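Local coordinates for protein PtLCIB4 H88A mutant (Phaeodactylum tricornutum, PDB 5B5Z) that binds zinc and, as a homolog of LCIB in a group of beta-carbonic anhydrases, probably belongs to an enzyme family that interconverts carbon dioxide and bicarbonate, at residues G91-F95 and I224-S229; G106-Y112 and G236-V241; S141-A145 and Q185-R189. All blocks are in the same frame, centred on the assembly; numbering follows the deposited sequence.

Contact 1 of 3, residues G91-F95 and I224-S229; sequences GLTGF and ILDEGS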
# COMPACT_ATOMS: atom_id res chain seq x y z
N GLY A 91 -0.59 -11.00 -2.27
CA GLY A 91 -0.68 -12.43 -2.53
C GLY A 91 0.11 -13.30 -1.57
O GLY A 91 0.40 -12.91 -0.45
N LEU A 92 0.45 -14.50 -2.03
CA LEU A 92 1.16 -15.47 -1.20
C LEU A 92 2.51 -14.95 -0.73
O LEU A 92 2.87 -15.11 0.43
CB LEU A 92 1.35 -16.79 -1.96
CG LEU A 92 0.08 -17.52 -2.38
CD1 LEU A 92 0.44 -18.88 -2.98
CD2 LEU A 92 -0.86 -17.67 -1.21
N THR A 93 3.28 -14.34 -1.63
CA THR A 93 4.59 -13.82 -1.26
C THR A 93 4.46 -12.68 -0.25
O THR A 93 5.23 -12.61 0.69
CB THR A 93 5.38 -13.35 -2.49
OG1 THR A 93 5.64 -14.48 -3.34
CG2 THR A 93 6.72 -12.70 -2.06
N GLY A 94 3.49 -11.81 -0.45
CA GLY A 94 3.22 -10.75 0.51
C GLY A 94 2.83 -11.31 1.86
O GLY A 94 3.29 -10.82 2.90
N PHE A 95 1.99 -12.34 1.87
CA PHE A 95 1.61 -12.95 3.14
C PHE A 95 2.81 -13.61 3.82
O PHE A 95 2.99 -13.48 5.03
CB PHE A 95 0.52 -14.00 2.93
CG PHE A 95 0.03 -14.61 4.20
CD1 PHE A 95 -0.85 -13.92 5.02
CD2 PHE A 95 0.48 -15.86 4.62
CE1 PHE A 95 -1.29 -14.47 6.21
CE2 PHE A 95 0.04 -16.40 5.81
CZ PHE A 95 -0.84 -15.71 6.60
N ILE A 224 -5.72 -17.20 0.42
CA ILE A 224 -4.33 -16.89 0.76
C ILE A 224 -3.95 -17.47 2.12
O ILE A 224 -2.85 -18.01 2.29
CB ILE A 224 -4.10 -15.37 0.75
CG1 ILE A 224 -4.17 -14.84 -0.68
CG2 ILE A 224 -2.73 -15.02 1.36
CD1 ILE A 224 -4.24 -13.32 -0.76
N LEU A 225 -4.86 -17.34 3.09
CA LEU A 225 -4.58 -17.83 4.44
C LEU A 225 -4.51 -19.36 4.43
O LEU A 225 -3.70 -19.94 5.14
CB LEU A 225 -5.64 -17.35 5.43
CG LEU A 225 -5.79 -15.84 5.61
CD1 LEU A 225 -6.82 -15.51 6.68
CD2 LEU A 225 -4.46 -15.23 5.95
N ASP A 226 -5.36 -20.01 3.63
CA ASP A 226 -5.33 -21.47 3.52
C ASP A 226 -4.01 -21.93 2.90
O ASP A 226 -3.41 -22.92 3.35
CB ASP A 226 -6.52 -21.98 2.69
CG ASP A 226 -7.86 -21.83 3.42
OD1 ASP A 226 -7.87 -21.53 4.63
OD2 ASP A 226 -8.92 -22.00 2.77
N GLU A 227 -3.53 -21.22 1.88
CA GLU A 227 -2.27 -21.57 1.22
C GLU A 227 -1.03 -21.31 2.06
O GLU A 227 -0.11 -22.12 2.08
CB GLU A 227 -2.11 -20.79 -0.09
CG GLU A 227 -3.14 -21.11 -1.13
CD GLU A 227 -2.87 -22.40 -1.86
OE1 GLU A 227 -1.70 -22.85 -1.86
OE2 GLU A 227 -3.83 -22.96 -2.42
N GLY A 228 -0.99 -20.15 2.73
CA GLY A 228 0.21 -19.69 3.39
C GLY A 228 0.23 -19.97 4.88
O GLY A 228 1.07 -19.43 5.61
N SER A 229 -0.70 -20.81 5.31
CA SER A 229 -0.79 -21.30 6.69
C SER A 229 0.56 -21.71 7.25
O SER A 229 0.89 -21.41 8.40
CB SER A 229 -1.76 -22.48 6.76
OG SER A 229 -1.45 -23.43 5.74
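Leu92 and Ile224 mark the crossing of two helices, with Leu92 CA 6.0 Å from Ile224 CA and the short segment axes 9.7 Å apart at a signed angle of -65°. Phe95 buries the largest share of the contact. Its CG stands anti to the backbone N (chi1 -177°), which sends the ring across to 224-229. Phe95 CB lies 3.8 Å from Ile224 CG2, and the two side chains run past one another head to tail. Farther out, Phe95 CE1 packs 3.3 Å from Leu225 CD2, whose side chain is set roughly perpendicular to it. At the ring's edge, Phe95 CE2 lies 3.2 Å from Gly228 O, which is near the ring plane. Gly228, with no side chain, leaves room for this ring edge. With an alanine at Phe95, Leu225 CD2 and the Gly228 carbonyl would probably lose their partner and a gap would open between the helices. Leu92 CD2 lies 3.5 Å from Glu227 CB. Ile224 CD1 reaches Gly91 CA, at the first residue of 91-95. Leu92 packs on Asp182 of the second subunit, and Ile224 and Glu227 on its Leu181, which places the crossing at the dimer interface. Within the chain, Phe95 also leans on Ile238 and Leu225 on Val240, so the pair of helices packs on strand 238-247.

Contact 2 of 3, residues G106-Y112 and G236-V241; sequences GSCLLIY and GQIAVV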
# COMPACT_ATOMS: atom_id res chain seq x y z
N GLY A 106 4.70 -14.52 18.61
CA GLY A 106 3.58 -13.60 18.52
C GLY A 106 2.63 -13.91 17.39
O GLY A 106 2.67 -14.99 16.80
N SER A 107 1.78 -12.95 17.06
CA SER A 107 0.72 -13.21 16.08
C SER A 107 0.56 -12.04 15.14
O SER A 107 1.16 -10.99 15.33
CB SER A 107 -0.60 -13.49 16.79
OG SER A 107 -0.54 -14.70 17.51
N CYS A 108 -0.27 -12.24 14.10
CA CYS A 108 -0.62 -11.18 13.17
C CYS A 108 -2.08 -10.77 13.34
O CYS A 108 -2.94 -11.58 13.72
CB CYS A 108 -0.38 -11.64 11.72
SG CYS A 108 -1.01 -10.50 10.44
N LEU A 109 -2.35 -9.50 13.06
CA LEU A 109 -3.72 -9.01 12.95
C LEU A 109 -3.89 -8.42 11.56
O LEU A 109 -3.22 -7.46 11.24
CB LEU A 109 -4.01 -7.96 14.01
CG LEU A 109 -5.30 -7.15 13.78
CD1 LEU A 109 -6.55 -8.02 13.75
CD2 LEU A 109 -5.41 -6.06 14.85
N LEU A 110 -4.75 -9.03 10.75
CA LEU A 110 -5.05 -8.55 9.40
C LEU A 110 -6.38 -7.82 9.36
O LEU A 110 -7.40 -8.37 9.77
CB LEU A 110 -5.07 -9.71 8.41
CG LEU A 110 -5.49 -9.37 6.98
CD1 LEU A 110 -4.42 -8.53 6.30
CD2 LEU A 110 -5.75 -10.65 6.22
N ILE A 111 -6.36 -6.57 8.91
CA ILE A 111 -7.57 -5.77 8.69
C ILE A 111 -7.78 -5.62 7.19
O ILE A 111 -6.92 -5.08 6.51
CB ILE A 111 -7.47 -4.34 9.29
CG1 ILE A 111 -6.84 -4.35 10.70
CG2 ILE A 111 -8.83 -3.62 9.25
CD1 ILE A 111 -7.70 -5.03 11.76
N TYR A 112 -8.90 -6.09 6.66
CA TYR A 112 -9.15 -5.94 5.22
C TYR A 112 -10.56 -5.49 4.96
O TYR A 112 -11.44 -5.68 5.78
CB TYR A 112 -8.87 -7.25 4.46
CG TYR A 112 -9.90 -8.36 4.63
CD1 TYR A 112 -9.80 -9.29 5.67
CD2 TYR A 112 -10.93 -8.50 3.73
CE1 TYR A 112 -10.74 -10.31 5.81
CE2 TYR A 112 -11.88 -9.52 3.86
CZ TYR A 112 -11.78 -10.41 4.91
OH TYR A 112 -12.72 -11.43 5.03
N GLY A 236 1.81 -19.40 16.89
CA GLY A 236 1.39 -18.16 16.27
C GLY A 236 0.01 -18.24 15.66
O GLY A 236 -0.40 -19.29 15.16
N GLN A 237 -0.71 -17.13 15.70
CA GLN A 237 -2.06 -17.09 15.16
C GLN A 237 -2.19 -15.98 14.14
O GLN A 237 -1.31 -15.12 14.04
CB GLN A 237 -3.08 -16.87 16.26
CG GLN A 237 -3.13 -17.97 17.30
CD GLN A 237 -4.02 -17.60 18.46
OE1 GLN A 237 -4.20 -16.42 18.77
NE2 GLN A 237 -4.60 -18.62 19.10
N ILE A 238 -3.30 -15.99 13.42
CA ILE A 238 -3.72 -14.87 12.60
C ILE A 238 -5.12 -14.45 13.01
O ILE A 238 -6.06 -15.23 12.92
CB ILE A 238 -3.74 -15.19 11.10
CG1 ILE A 238 -2.48 -15.94 10.68
CG2 ILE A 238 -3.94 -13.90 10.29
CD1 ILE A 238 -2.65 -16.72 9.40
N ALA A 239 -5.24 -13.22 13.50
CA ALA A 239 -6.53 -12.64 13.80
C ALA A 239 -6.93 -11.86 12.57
O ALA A 239 -6.09 -11.23 11.93
CB ALA A 239 -6.48 -11.75 15.02
N VAL A 240 -8.22 -11.89 12.25
CA VAL A 240 -8.71 -11.31 11.01
C VAL A 240 -9.90 -10.42 11.30
O VAL A 240 -10.84 -10.85 11.98
CB VAL A 240 -9.14 -12.42 10.02
CG1 VAL A 240 -9.76 -11.82 8.78
CG2 VAL A 240 -7.96 -13.33 9.68
N VAL A 241 -9.87 -9.18 10.80
CA VAL A 241 -11.05 -8.33 10.79
C VAL A 241 -11.36 -7.96 9.35
O VAL A 241 -10.53 -7.35 8.68
CB VAL A 241 -10.85 -7.07 11.62
CG1 VAL A 241 -12.06 -6.17 11.51
CG2 VAL A 241 -10.59 -7.44 13.07
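Ser107 opens the pairing with Gln237. Its CB sits 3.3 Å from Gln237 O. Its OG is turned anti to the carbonyl carbon (chi1 -67°) and accepts the Gln237 backbone N-H, with 3.0 Å from OG to N and an angle of 148° at the hydrogen. The same OG also touches Gln237 CB at 3.6 Å. Gln237 OE1 is hydrogen-bonded to Tyr47 OH. From here the backbones run parallel. Cys108, Leu110 and Tyr112 give their N-H groups to Gln237, Ala239 and Val241, while the carbonyls of Cys108 and Leu110 accept from Ala239 and Val241. These are two parallel strands inside the mixed sheet of the alpha/beta fold, and strand 52-57 pairs with the other edge of strand 107-117. Cys108, Leu110, Ile238 and Val240 share one face, where Leu110 and Val240 meet helix 205-228. Leu109, Ile111, Ala239 and Val241 share the other. There Ile111 CD1 lies 3.8 Å from Val241 CB, the two side chains side by side, and Leu109 CD1 is 3.9 Å from Ala239 CB. At the far end Tyr112 turns its ring edge to Val240, with CE1 3.5 Å from Val240 CG1.

Contact 3 of 3, residues S141-A145 and Q185-R189; sequences SAVAA and QGYVR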
# COMPACT_ATOMS: atom_id res chain seq x y z
N SER A 141 -11.88 2.62 -8.22
CA SER A 141 -11.55 1.37 -8.87
C SER A 141 -12.75 0.43 -8.98
O SER A 141 -13.02 -0.11 -10.05
CB SER A 141 -10.41 0.66 -8.11
OG SER A 141 -10.27 -0.68 -8.54
N ALA A 142 -13.46 0.23 -7.88
CA ALA A 142 -14.61 -0.67 -7.89
C ALA A 142 -15.72 -0.15 -8.82
O ALA A 142 -16.36 -0.93 -9.53
CB ALA A 142 -15.15 -0.87 -6.49
N VAL A 143 -15.94 1.16 -8.81
CA VAL A 143 -17.02 1.74 -9.62
C VAL A 143 -16.72 1.57 -11.10
O VAL A 143 -17.61 1.18 -11.88
CB VAL A 143 -17.24 3.23 -9.28
CG1 VAL A 143 -18.12 3.90 -10.34
CG2 VAL A 143 -17.88 3.37 -7.90
N ALA A 144 -15.47 1.82 -11.50
CA ALA A 144 -15.05 1.61 -12.88
C ALA A 144 -15.19 0.14 -13.30
O ALA A 144 -15.65 -0.17 -14.40
CB ALA A 144 -13.60 2.08 -13.07
N ALA A 145 -14.77 -0.76 -12.41
CA ALA A 145 -14.88 -2.19 -12.69
C ALA A 145 -16.34 -2.59 -12.80
O ALA A 145 -16.71 -3.36 -13.69
CB ALA A 145 -14.19 -3.01 -11.62
N GLN A 185 -6.22 -3.38 -12.16
CA GLN A 185 -7.59 -3.05 -12.46
C GLN A 185 -8.23 -4.19 -13.25
O GLN A 185 -9.41 -4.43 -13.12
CB GLN A 185 -7.69 -1.73 -13.22
CG GLN A 185 -9.13 -1.26 -13.46
CD GLN A 185 -9.90 -0.97 -12.18
OE1 GLN A 185 -9.33 -0.92 -11.08
NE2 GLN A 185 -11.21 -0.79 -12.32
N GLY A 186 -7.44 -4.88 -14.05
CA GLY A 186 -7.93 -6.03 -14.79
C GLY A 186 -8.33 -7.14 -13.83
O GLY A 186 -9.35 -7.80 -14.03
N TYR A 187 -7.54 -7.32 -12.78
CA TYR A 187 -7.88 -8.30 -11.75
C TYR A 187 -9.16 -7.90 -11.01
O TYR A 187 -9.97 -8.75 -10.65
CB TYR A 187 -6.72 -8.45 -10.75
CG TYR A 187 -5.50 -9.20 -11.28
CD1 TYR A 187 -5.64 -10.35 -12.06
CD2 TYR A 187 -4.21 -8.74 -11.01
CE1 TYR A 187 -4.53 -11.02 -12.54
CE2 TYR A 187 -3.09 -9.41 -11.49
CZ TYR A 187 -3.26 -10.55 -12.25
OH TYR A 187 -2.15 -11.21 -12.73
N VAL A 188 -9.35 -6.60 -10.76
CA VAL A 188 -10.57 -6.16 -10.08
C VAL A 188 -11.79 -6.48 -10.94
O VAL A 188 -12.81 -6.97 -10.44
CB VAL A 188 -10.53 -4.65 -9.75
CG1 VAL A 188 -11.87 -4.16 -9.19
CG2 VAL A 188 -9.36 -4.34 -8.80
N ARG A 189 -11.69 -6.21 -12.24
CA ARG A 189 -12.78 -6.55 -13.15
C ARG A 189 -13.03 -8.05 -13.13
O ARG A 189 -14.18 -8.49 -13.10
CB ARG A 189 -12.49 -6.09 -14.59
CG ARG A 189 -12.68 -4.61 -14.84
CD ARG A 189 -12.59 -4.27 -16.34
NE ARG A 189 -11.32 -4.68 -16.93
CZ ARG A 189 -10.24 -3.90 -17.02
NH1 ARG A 189 -10.28 -2.66 -16.55
NH2 ARG A 189 -9.12 -4.36 -17.56
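Ser141 and Gln185 make the polar part of this helix crossing, a pair of hydrogen bonds that takes both ends of one amide. Ser141 OG donates to Gln185 OE1 at 2.7 Å, in the carbonyl plane and on a lone pair. Gln185 NE2 donates to Ser141 O at 3.0 Å, nearly straight at 174° and in the plane of its own amide. The chain of Gln185 bends at chi2 (63°), which turns the amide toward the Ser141-Ala145 turn. With both ends bound, the amide is probably kept from flipping. Ser141 O also accepts the helical N-H of Ala145, and the two donors come from opposite faces of its plane. The methyl Val188 CG2 also lies 3.8 Å from Ser141 OG. The apolar part is small. Ala145 CB sits 3.6 Å from Val188 CG1 and 3.9 Å from Arg189 CG. The small Ala145 is consistent with the close backbones, with Ala145 CA 4.9 Å from Arg189 CA. Helix 205-228 packs behind Ala142 and Val143, and Gln185 touches Thr93 of the second subunit. The side chain of Ser141 is about 5 Å from the bound zinc, and Cys139, one of its ligands, lies two residues earlier in the chain. The crossing therefore borders a zinc site of Cys59, His115 and Cys139, the two-cysteine, one-histidine set characteristic of beta-carbonic anhydrases.

Of the elements in these contacts, helix 91-99 comes first from the N terminus and opens the loop that contact 1 closes at the end of helix 205-228. Strand 107-117 follows, and contact 2 closes its loop on strand 238-247, beyond that helix. The two loops therefore cross. Contact 3 joins helix 140-154 to helix 183-192, a shorter loop nested inside both, with 157-179 not modelled. Contacts 1 and 2 touch, which ties the helix pair to the sheet. Contact 3 is separate, its centre about 22 Å from the centre of contact 1 and about 27 Å from that of contact 2. Across the dimer, contact 1 of one subunit meets contact 3 of the other.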